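Local coordinates for protein aspartate aminotransferase (Plasmodium falciparum, PDB 3K7Y) that probably catalyses the reversible transfer of an amino group from L-aspartate to 2-oxoglutarate, giving oxaloacetate and L-glutamate, with pyridoxal 5'-phosphate as cofactor, at residues 32-37 / 371-376; 102-107 / 255-260; 209-214 / 242-247. All blocks are in the same frame, centred on the assembly; numbering follows the deposited sequence.

Interaction 1: residues 32-37 / 371-376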
loop_
_atom_site.group_PDB
_atom_site.type_symbol
_atom_site.label_atom_id
_atom_site.label_comp_id
_atom_site.label_asym_id
_atom_site.label_seq_id
_atom_site.Cartn_x
_atom_site.Cartn_y
_atom_site.Cartn_z
ATOM N N ILE A 32 20.011 3.614 24.801
ATOM C CA ILE A 32 20.191 2.372 24.045
ATOM C C ILE A 32 18.880 1.781 23.513
ATOM O O ILE A 32 17.886 1.640 24.231
ATOM C CB ILE A 32 21.014 1.316 24.823
ATOM C CG1 ILE A 32 22.424 1.851 25.098
ATOM C CG2 ILE A 32 21.112 0.017 24.039
ATOM C CD1 ILE A 32 23.207 1.094 26.155
ATOM N N ASN A 33 18.948 1.413 22.237
ATOM C CA ASN A 33 17.839 1.035 21.375
ATOM C C ASN A 33 17.771 -0.463 21.126
ATOM O O ASN A 33 18.393 -0.955 20.183
ATOM C CB ASN A 33 18.087 1.704 20.024
ATOM C CG ASN A 33 19.595 1.815 19.680
ATOM O OD1 ASN A 33 20.330 2.602 20.290
ATOM N ND2 ASN A 33 20.046 1.026 18.704
ATOM N N LEU A 34 17.029 -1.198 21.947
ATOM C CA LEU A 34 16.996 -2.659 21.796
ATOM C C LEU A 34 15.599 -3.235 21.567
ATOM O O LEU A 34 15.325 -4.370 21.939
ATOM C CB LEU A 34 17.668 -3.349 22.994
ATOM C CG LEU A 34 19.105 -2.984 23.407
ATOM C CD1 LEU A 34 19.510 -3.723 24.665
ATOM C CD2 LEU A 34 20.121 -3.248 22.297
ATOM N N SER A 35 14.731 -2.463 20.926
ATOM C CA SER A 35 13.326 -2.834 20.761
ATOM C C SER A 35 12.914 -2.776 19.296
ATOM O O SER A 35 12.094 -3.577 18.827
ATOM C CB SER A 35 12.456 -1.876 21.557
ATOM O OG SER A 35 12.724 -0.550 21.145
ATOM N N ILE A 36 13.494 -1.799 18.599
ATOM C CA ILE A 36 13.294 -1.547 17.171
ATOM C C ILE A 36 13.404 -2.814 16.316
ATOM O O ILE A 36 14.328 -3.616 16.485
ATOM C CB ILE A 36 14.282 -0.438 16.644
ATOM C CG1 ILE A 36 15.465 -0.204 17.615
ATOM C CG2 ILE A 36 13.538 0.866 16.349
ATOM C CD1 ILE A 36 15.153 0.668 18.873
ATOM N N GLY A 37 12.447 -2.987 15.408
ATOM C CA GLY A 37 12.454 -4.122 14.481
ATOM C C GLY A 37 13.642 -4.110 13.528
ATOM O O GLY A 37 13.993 -5.140 12.959
ATOM N N HIS A 371 17.810 3.308 33.916
ATOM C CA HIS A 371 19.017 3.396 33.114
ATOM C C HIS A 371 18.501 3.520 31.683
ATOM O O HIS A 371 17.343 3.202 31.406
ATOM C CB HIS A 371 19.844 2.133 33.299
ATOM C CG HIS A 371 19.792 1.596 34.692
ATOM N ND1 HIS A 371 20.536 2.134 35.716
ATOM C CD2 HIS A 371 19.061 0.597 35.240
ATOM C CE1 HIS A 371 20.286 1.474 36.833
ATOM N NE2 HIS A 371 19.394 0.537 36.571
ATOM N N HIS A 372 19.319 3.983 30.755
ATOM C CA HIS A 372 18.704 4.463 29.527
ATOM C C HIS A 372 18.702 3.428 28.402
ATOM O O HIS A 372 19.068 3.700 27.254
ATOM C CB HIS A 372 19.240 5.861 29.184
ATOM C CG HIS A 372 19.097 6.828 30.320
ATOM N ND1 HIS A 372 20.141 7.142 31.167
ATOM C CD2 HIS A 372 18.013 7.487 30.800
ATOM C CE1 HIS A 372 19.716 7.978 32.100
ATOM N NE2 HIS A 372 18.428 8.206 31.898
ATOM N N ILE A 373 18.231 2.234 28.763
ATOM C CA ILE A 373 18.146 1.099 27.837
ATOM C C ILE A 373 16.716 0.568 27.629
ATOM O O ILE A 373 16.021 0.232 28.595
ATOM C CB ILE A 373 19.081 -0.063 28.259
ATOM C CG1 ILE A 373 18.677 -1.333 27.501
ATOM C CG2 ILE A 373 19.102 -0.244 29.778
ATOM C CD1 ILE A 373 18.857 -2.629 28.250
ATOM N N TYR A 374 16.296 0.477 26.366
ATOM C CA TYR A 374 14.916 0.080 26.033
ATOM C C TYR A 374 14.789 -1.276 25.318
ATOM O O TYR A 374 15.561 -1.609 24.420
ATOM C CB TYR A 374 14.165 1.206 25.283
ATOM C CG TYR A 374 14.357 2.552 25.931
ATOM C CD1 TYR A 374 15.345 3.426 25.480
ATOM C CD2 TYR A 374 13.580 2.942 27.020
ATOM C CE1 TYR A 374 15.548 4.668 26.089
ATOM C CE2 TYR A 374 13.773 4.188 27.649
ATOM C CZ TYR A 374 14.759 5.045 27.175
ATOM O OH TYR A 374 14.969 6.279 27.766
ATOM N N ILE A 375 13.766 -2.019 25.729
ATOM C CA ILE A 375 13.631 -3.458 25.509
ATOM C C ILE A 375 12.126 -3.748 25.489
ATOM O O ILE A 375 11.377 -3.065 26.169
ATOM C CB ILE A 375 14.310 -4.197 26.690
ATOM C CG1 ILE A 375 13.791 -5.621 26.874
ATOM C CG2 ILE A 375 14.059 -3.424 27.987
ATOM C CD1 ILE A 375 13.761 -6.080 28.326
ATOM N N ILE A 376 11.673 -4.738 24.726
ATOM C CA ILE A 376 10.234 -5.031 24.685
ATOM C C ILE A 376 9.716 -5.672 25.997
ATOM O O ILE A 376 10.434 -6.395 26.688
ATOM C CB ILE A 376 9.819 -5.865 23.426
ATOM C CG1 ILE A 376 10.345 -5.221 22.136
ATOM C CG2 ILE A 376 8.299 -6.049 23.338
ATOM C CD1 ILE A 376 11.600 -5.946 21.535
#
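A two-stranded parallel sheet, with Ile32 beside Ile373 and Asn33 beside Tyr374, joins the N-terminal part of the chain to its C-terminal part, as in the small domain of class I aminotransferases. Ile32 straddles Ile373 in the manner of a parallel pair. Its N donates to His372 O at 2.6 Å, and Ile32 O accepts from Tyr374 N at 2.9 Å. A weak bond from Leu34 N to Tyr374 O, bent to 130° at the hydrogen, follows.

The sheet face bearing Ile32 and Ile373 is aliphatic, and their CB atoms lie 4.2 Å apart. With CG of Leu34 anti to its carbonyl carbon (chi1 -54°), the CD1 branch meets Ile373 CG1 at 3.8 Å. Tyr393 of helix 390-403 also packs on Ile32. On the other face, the Tyr374 side chain packs on Glu22 of helix 15-23, while its CD1 lies 3.3 Å from Ile32 O. Farther on, Ile376 CG1 approaches Ser35 CB to 4.0 Å. The small Ser35 side chain probably lets the isoleucine come close, and Ser35 O accepts a bond from Arg380.

Beta-branched isoleucines suit the extended backbone and the buried face, so backbone hydrogen bonds set the alignment while dispersion between aliphatic groups holds the side chains, with no charge pairing across the contact.

Interaction 2: residues 102-107 / 255-260. With PLP (pyridoxal-5'-phosphate), chain B.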
loop_
_atom_site.group_PDB
_atom_site.type_symbol
_atom_site.label_atom_id
_atom_site.label_comp_id
_atom_site.label_asym_id
_atom_site.label_seq_id
_atom_site.Cartn_x
_atom_site.Cartn_y
_atom_site.Cartn_z
ATOM N N GLN A 102 2.979 -8.907 -6.035
ATOM C CA GLN A 102 3.797 -7.943 -5.296
ATOM C C GLN A 102 2.947 -7.213 -4.248
ATOM O O GLN A 102 1.900 -6.646 -4.583
ATOM C CB GLN A 102 4.430 -6.929 -6.247
ATOM C CG GLN A 102 5.207 -5.813 -5.546
ATOM C CD GLN A 102 5.732 -4.733 -6.501
ATOM O OE1 GLN A 102 6.113 -5.018 -7.641
ATOM N NE2 GLN A 102 5.753 -3.488 -6.030
ATOM N N CYS A 103 3.382 -7.204 -2.991
ATOM C CA CYS A 103 2.605 -6.524 -1.975
ATOM C C CYS A 103 3.388 -5.419 -1.303
ATOM O O CYS A 103 4.545 -5.168 -1.645
ATOM C CB CYS A 103 2.129 -7.519 -0.939
ATOM S SG CYS A 103 1.175 -8.832 -1.676
ATOM N N ILE A 104 2.761 -4.772 -0.329
ATOM C CA ILE A 104 3.393 -3.696 0.395
ATOM C C ILE A 104 4.085 -4.268 1.646
ATOM O O ILE A 104 3.587 -4.171 2.780
ATOM C CB ILE A 104 2.366 -2.599 0.667
ATOM C CG1 ILE A 104 1.953 -2.007 -0.663
ATOM C CG2 ILE A 104 2.931 -1.471 1.476
ATOM C CD1 ILE A 104 0.494 -1.677 -0.708
ATOM N N GLY A 105 5.245 -4.881 1.414
ATOM C CA GLY A 105 5.999 -5.512 2.482
ATOM C C GLY A 105 5.348 -6.813 2.903
ATOM O O GLY A 105 4.329 -7.218 2.318
ATOM N N GLY A 106 5.926 -7.468 3.912
ATOM C CA GLY A 106 5.360 -8.706 4.445
ATOM C C GLY A 106 3.963 -8.508 5.007
ATOM O O GLY A 106 3.068 -9.307 4.744
ATOM N N THR A 107 3.783 -7.423 5.773
ATOM C CA THR A 107 2.473 -6.991 6.321
ATOM C C THR A 107 1.466 -6.931 5.199
ATOM O O THR A 107 0.347 -7.448 5.315
ATOM C CB THR A 107 2.545 -5.554 6.932
ATOM O OG1 THR A 107 3.638 -5.455 7.847
ATOM C CG2 THR A 107 1.262 -5.176 7.642
ATOM N N GLY A 255 11.613 1.128 4.551
ATOM C CA GLY A 255 10.542 2.014 4.105
ATOM C C GLY A 255 10.025 1.779 2.700
ATOM O O GLY A 255 8.972 2.297 2.342
ATOM N N GLU A 256 10.758 1.018 1.893
ATOM C CA GLU A 256 10.330 0.754 0.528
ATOM C C GLU A 256 9.065 -0.104 0.507
ATOM O O GLU A 256 8.308 -0.112 -0.474
ATOM C CB GLU A 256 11.458 0.075 -0.238
ATOM C CG GLU A 256 12.265 0.946 -1.214
ATOM C CD GLU A 256 12.065 2.452 -1.055
ATOM O OE1 GLU A 256 10.976 2.965 -1.411
ATOM O OE2 GLU A 256 13.023 3.124 -0.622
ATOM N N ARG A 257 8.848 -0.804 1.619
ATOM C CA ARG A 257 7.749 -1.760 1.811
ATOM C C ARG A 257 7.754 -2.844 0.744
ATOM O O ARG A 257 6.726 -3.084 0.099
ATOM C CB ARG A 257 6.391 -1.062 1.872
ATOM C CG ARG A 257 6.390 0.252 2.632
ATOM C CD ARG A 257 6.761 0.084 4.099
ATOM N NE ARG A 257 5.843 -0.826 4.775
ATOM C CZ ARG A 257 6.135 -2.073 5.140
ATOM N NH1 ARG A 257 7.356 -2.591 4.929
ATOM N NH2 ARG A 257 5.197 -2.800 5.733
ATOM N N ALA A 258 8.901 -3.503 0.550
ATOM C CA ALA A 258 8.990 -4.587 -0.454
ATOM C C ALA A 258 8.526 -5.945 0.112
ATOM O O ALA A 258 9.090 -6.440 1.113
ATOM C CB ALA A 258 10.400 -4.691 -1.028
ATOM N N GLY A 259 7.490 -6.523 -0.505
ATOM C CA GLY A 259 6.997 -7.845 -0.108
ATOM C C GLY A 259 6.320 -8.634 -1.220
ATOM O O GLY A 259 5.919 -8.070 -2.241
ATOM N N ALA A 260 6.166 -9.940 -1.019
ATOM C CA ALA A 260 5.490 -10.783 -1.991
ATOM C C ALA A 260 4.542 -11.790 -1.330
ATOM O O ALA A 260 4.669 -12.063 -0.147
ATOM C CB ALA A 260 6.512 -11.487 -2.836
HETATM N N1 PLP B . 6.296 -11.184 9.717
HETATM C C2 PLP B . 7.240 -11.151 10.711
HETATM C C2A PLP B . 7.453 -12.375 11.517
HETATM C C3 PLP B . 7.973 -9.995 10.933
HETATM O O3 PLP B . 8.931 -9.967 11.915
HETATM C C4 PLP B . 7.738 -8.864 10.150
HETATM C C4A PLP B . 8.655 -7.692 10.333
HETATM O O4A PLP B . 9.655 -7.591 9.611
HETATM C C5 PLP B . 6.777 -8.889 9.122
HETATM C C6 PLP B . 6.053 -10.068 8.926
HETATM C C5A PLP B . 6.430 -7.701 8.219
HETATM O O4P PLP B . 7.513 -7.040 7.588
HETATM P P PLP B . 7.272 -5.671 6.755
HETATM O O1P PLP B . 8.295 -5.510 5.667
HETATM O O2P PLP B . 7.477 -4.494 7.670
HETATM O O3P PLP B . 5.885 -5.734 6.157
#
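Arg257 and Ile104 cross at about a right angle, the CG2 branch of Ile104 resting against Arg257 CB at 3.5 Å. The arginine chain is bent at both chi2 and chi3, which places Ile104 O over one face of the guanidinium and presents the edge of the group to the cofactor phosphate. Thr107 OG1 and the phosphorus of PLP both lie in the guanidinium plane. Two nearly straight bonds follow. Arg257 NH1 donates to PLP O1P at 3.2 Å. Arg257 NH2 donates to PLP O3P at 3.0 Å. O3P is gripped again by Thr107, whose N lies 2.7 Å and whose OG1 lies 2.8 Å from it. NH2 has a further acceptor in Tyr286 O of the second subunit, so the dimer partner probably helps to position the guanidinium.

Behind this site, strands 98-104 and 258-264 run antiparallel. Cys103 N bonds to Gly259 O at 2.8 Å, and the return bond from Gly259 N to Cys103 O is weak. Gly105 takes a positive phi of 75°, a conformation that favours glycine, and a side chain there would run into Arg257 NH1. Gly259, without a side chain, lets the start of helix 105-118 pass close by.

At least three donors, Thr107 N, Thr107 OG1 and Arg257 NH2, converge on O3P. The cationic arginine should neutralise much of the phosphate charge, and the N-terminal end of helix 105-118 probably adds favourable polarity.

Interaction 3: residues 209-214 / 242-247. With PLP (pyridoxal-5'-phosphate), chain B.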
loop_
_atom_site.group_PDB
_atom_site.type_symbol
_atom_site.label_atom_id
_atom_site.label_comp_id
_atom_site.label_asym_id
_atom_site.label_seq_id
_atom_site.Cartn_x
_atom_site.Cartn_y
_atom_site.Cartn_z
ATOM N N VAL A 209 -3.763 -26.600 5.877
ATOM C CA VAL A 209 -3.380 -25.549 4.960
ATOM C C VAL A 209 -2.373 -24.661 5.658
ATOM O O VAL A 209 -2.687 -24.036 6.686
ATOM C CB VAL A 209 -4.587 -24.726 4.539
ATOM C CG1 VAL A 209 -4.145 -23.458 3.804
ATOM C CG2 VAL A 209 -5.511 -25.578 3.676
ATOM N N ILE A 210 -1.163 -24.606 5.102
ATOM C CA ILE A 210 -0.071 -23.885 5.753
ATOM C C ILE A 210 0.275 -22.531 5.096
ATOM O O ILE A 210 0.275 -22.377 3.869
ATOM C CB ILE A 210 1.175 -24.798 5.932
ATOM C CG1 ILE A 210 0.820 -26.061 6.741
ATOM C CG2 ILE A 210 2.327 -24.040 6.586
ATOM C CD1 ILE A 210 0.412 -25.838 8.204
ATOM N N ILE A 211 0.534 -21.538 5.939
ATOM C CA ILE A 211 0.963 -20.228 5.476
ATOM C C ILE A 211 2.291 -19.993 6.146
ATOM O O ILE A 211 2.355 -19.910 7.372
ATOM C CB ILE A 211 -0.024 -19.086 5.890
ATOM C CG1 ILE A 211 -1.374 -19.201 5.161
ATOM C CG2 ILE A 211 0.616 -17.707 5.653
ATOM C CD1 ILE A 211 -2.356 -20.210 5.766
ATOM N N PHE A 212 3.350 -19.912 5.354
ATOM C CA PHE A 212 4.664 -19.681 5.912
ATOM C C PHE A 212 4.921 -18.185 5.991
ATOM O O PHE A 212 4.662 -17.447 5.022
ATOM C CB PHE A 212 5.733 -20.352 5.048
ATOM C CG PHE A 212 5.594 -21.836 4.948
ATOM C CD1 PHE A 212 4.821 -22.413 3.934
ATOM C CD2 PHE A 212 6.236 -22.666 5.856
ATOM C CE1 PHE A 212 4.688 -23.802 3.827
ATOM C CE2 PHE A 212 6.108 -24.059 5.765
ATOM C CZ PHE A 212 5.331 -24.628 4.744
ATOM N N ASP A 213 5.423 -17.734 7.136
ATOM C CA ASP A 213 5.861 -16.349 7.245
ATOM C C ASP A 213 7.387 -16.226 7.168
ATOM O O ASP A 213 8.115 -16.646 8.080
ATOM C CB ASP A 213 5.334 -15.672 8.507
ATOM C CG ASP A 213 5.402 -14.138 8.426
ATOM O OD1 ASP A 213 5.958 -13.581 7.430
ATOM O OD2 ASP A 213 4.888 -13.482 9.361
ATOM N N ILE A 214 7.857 -15.634 6.072
ATOM C CA ILE A 214 9.281 -15.490 5.838
ATOM C C ILE A 214 9.680 -14.014 5.776
ATOM O O ILE A 214 9.624 -13.390 4.718
ATOM C CB ILE A 214 9.729 -16.303 4.592
ATOM C CG1 ILE A 214 9.978 -17.749 4.981
ATOM C CG2 ILE A 214 11.021 -15.772 4.016
ATOM C CD1 ILE A 214 8.817 -18.620 4.772
ATOM N N SER A 242 1.055 -21.484 1.259
ATOM C CA SER A 242 1.219 -20.079 0.921
ATOM C C SER A 242 2.437 -19.476 1.575
ATOM O O SER A 242 2.870 -19.923 2.648
ATOM C CB SER A 242 -0.002 -19.285 1.341
ATOM O OG SER A 242 -1.014 -19.453 0.394
ATOM N N VAL A 243 2.980 -18.440 0.940
ATOM C CA VAL A 243 4.160 -17.783 1.481
ATOM C C VAL A 243 4.005 -16.257 1.472
ATOM O O VAL A 243 3.735 -15.653 0.423
ATOM C CB VAL A 243 5.457 -18.200 0.730
ATOM C CG1 VAL A 243 6.684 -17.781 1.522
ATOM C CG2 VAL A 243 5.494 -19.701 0.465
ATOM N N CYS A 244 4.156 -15.651 2.649
ATOM C CA CYS A 244 4.289 -14.211 2.757
ATOM C C CYS A 244 5.754 -13.915 2.951
ATOM O O CYS A 244 6.377 -14.433 3.880
ATOM C CB CYS A 244 3.481 -13.683 3.935
ATOM S SG CYS A 244 1.721 -14.081 3.797
ATOM N N GLN A 245 6.302 -13.075 2.083
ATOM C CA GLN A 245 7.740 -12.838 2.033
ATOM C C GLN A 245 8.036 -11.351 2.109
ATOM O O GLN A 245 7.483 -10.573 1.333
ATOM C CB GLN A 245 8.275 -13.455 0.751
ATOM C CG GLN A 245 9.508 -12.845 0.102
ATOM C CD GLN A 245 10.105 -13.790 -0.948
ATOM O OE1 GLN A 245 11.220 -13.597 -1.435
ATOM N NE2 GLN A 245 9.367 -14.835 -1.271
ATOM N N SER A 246 8.878 -10.962 3.069
ATOM C CA SER A 246 9.303 -9.580 3.239
ATOM C C SER A 246 10.764 -9.441 2.897
ATOM O O SER A 246 11.550 -10.361 3.132
ATOM C CB SER A 246 9.103 -9.123 4.678
ATOM O OG SER A 246 9.717 -7.856 4.886
ATOM N N PHE A 247 11.124 -8.281 2.357
ATOM C CA PHE A 247 12.503 -7.960 2.035
ATOM C C PHE A 247 12.884 -6.733 2.829
ATOM O O PHE A 247 13.820 -6.005 2.457
ATOM C CB PHE A 247 12.638 -7.609 0.570
ATOM C CG PHE A 247 12.192 -8.677 -0.367
ATOM C CD1 PHE A 247 12.988 -9.783 -0.623
ATOM C CD2 PHE A 247 10.993 -8.552 -1.053
ATOM C CE1 PHE A 247 12.581 -10.760 -1.539
ATOM C CE2 PHE A 247 10.580 -9.527 -1.962
ATOM C CZ PHE A 247 11.374 -10.627 -2.205
HETATM N N1 PLP B . 6.296 -11.184 9.717
HETATM C C2 PLP B . 7.240 -11.151 10.711
HETATM C C2A PLP B . 7.453 -12.375 11.517
HETATM C C3 PLP B . 7.973 -9.995 10.933
HETATM O O3 PLP B . 8.931 -9.967 11.915
HETATM C C4 PLP B . 7.738 -8.864 10.150
HETATM C C4A PLP B . 8.655 -7.692 10.333
HETATM O O4A PLP B . 9.655 -7.591 9.611
HETATM C C5 PLP B . 6.777 -8.889 9.122
HETATM C C6 PLP B . 6.053 -10.068 8.926
HETATM C C5A PLP B . 6.430 -7.701 8.219
HETATM O O4P PLP B . 7.513 -7.040 7.588
HETATM P P PLP B . 7.272 -5.671 6.755
HETATM O O1P PLP B . 8.295 -5.510 5.667
HETATM O O2P PLP B . 7.477 -4.494 7.670
HETATM O O3P PLP B . 5.885 -5.734 6.157
#
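Asp213, paired with Cys244 across two parallel strands, has CG anti to its backbone N (chi1 -162°), and Ser246, bonded through its N to Ile214 O, holds OG in the same relation (chi1 171°); these turns send both polar groups to opposite ends of one cofactor. Asp213 OD2 comes within 2.7 Å of PLP N1, while Ser246 OG donates to PLP O1P at 2.9 Å. A carboxylate suits the pyridine nitrogen, as in related aspartate aminotransferases, and a short hydroxyl suits the phosphate; OG also accepts from Ser248 N.

The two strands belong to a beta-alpha-beta unit, made of strand 209-214, helix 229-235 and strand 241-246, in the central sheet of the large PLP-binding domain. Five backbone bonds run between them, among them Phe212 N to Ser242 O at 2.7 Å and Ile214 N to Cys244 O at 2.9 Å, both close to straight.

Phe212, Val243 and Ile214 pack together on the face that also carries Gln245. Ile210 CG2 sits over one face of the Phe212 ring, toward its rim, and Ser242 O lies at the ring's edge, 3.4 Å from CD1. The side chains of Ile214 and Val243 cross obliquely, Ile214 CD1 meeting Val243 CG1 at 4.0 Å; Ile231 of helix 229-235 covers Phe212 and Ile214. On the Asp213 face, Ile211 CG2 touches Cys244 SG at 4.2 Å, and the Cys244 side chain packs on Ile110 and Leu113 of helix 105-118, where its polarisable sulfur suits an apolar setting.

In the fold
All three contacts are buried. Interactions 2 and 3 share the large mixed sheet: strands 258-264 and 241-246 are neighbours in it, and the contacts meet where Ala260 N lies 2.8 Å from Gln245 O. Both reach the same PLP, interaction 2 chiefly at the phosphate, interaction 3 at both the phosphate and the ring nitrogen. Interaction 2 also borders the second subunit, so its arginine is shared with the dimer interface. Interaction 1 lies apart, its centre about 25 Å from that of interaction 2, in a two-stranded sheet among helices 15-23 and 390-403; it is largely apolar and backbone in character and makes no contact with PLP.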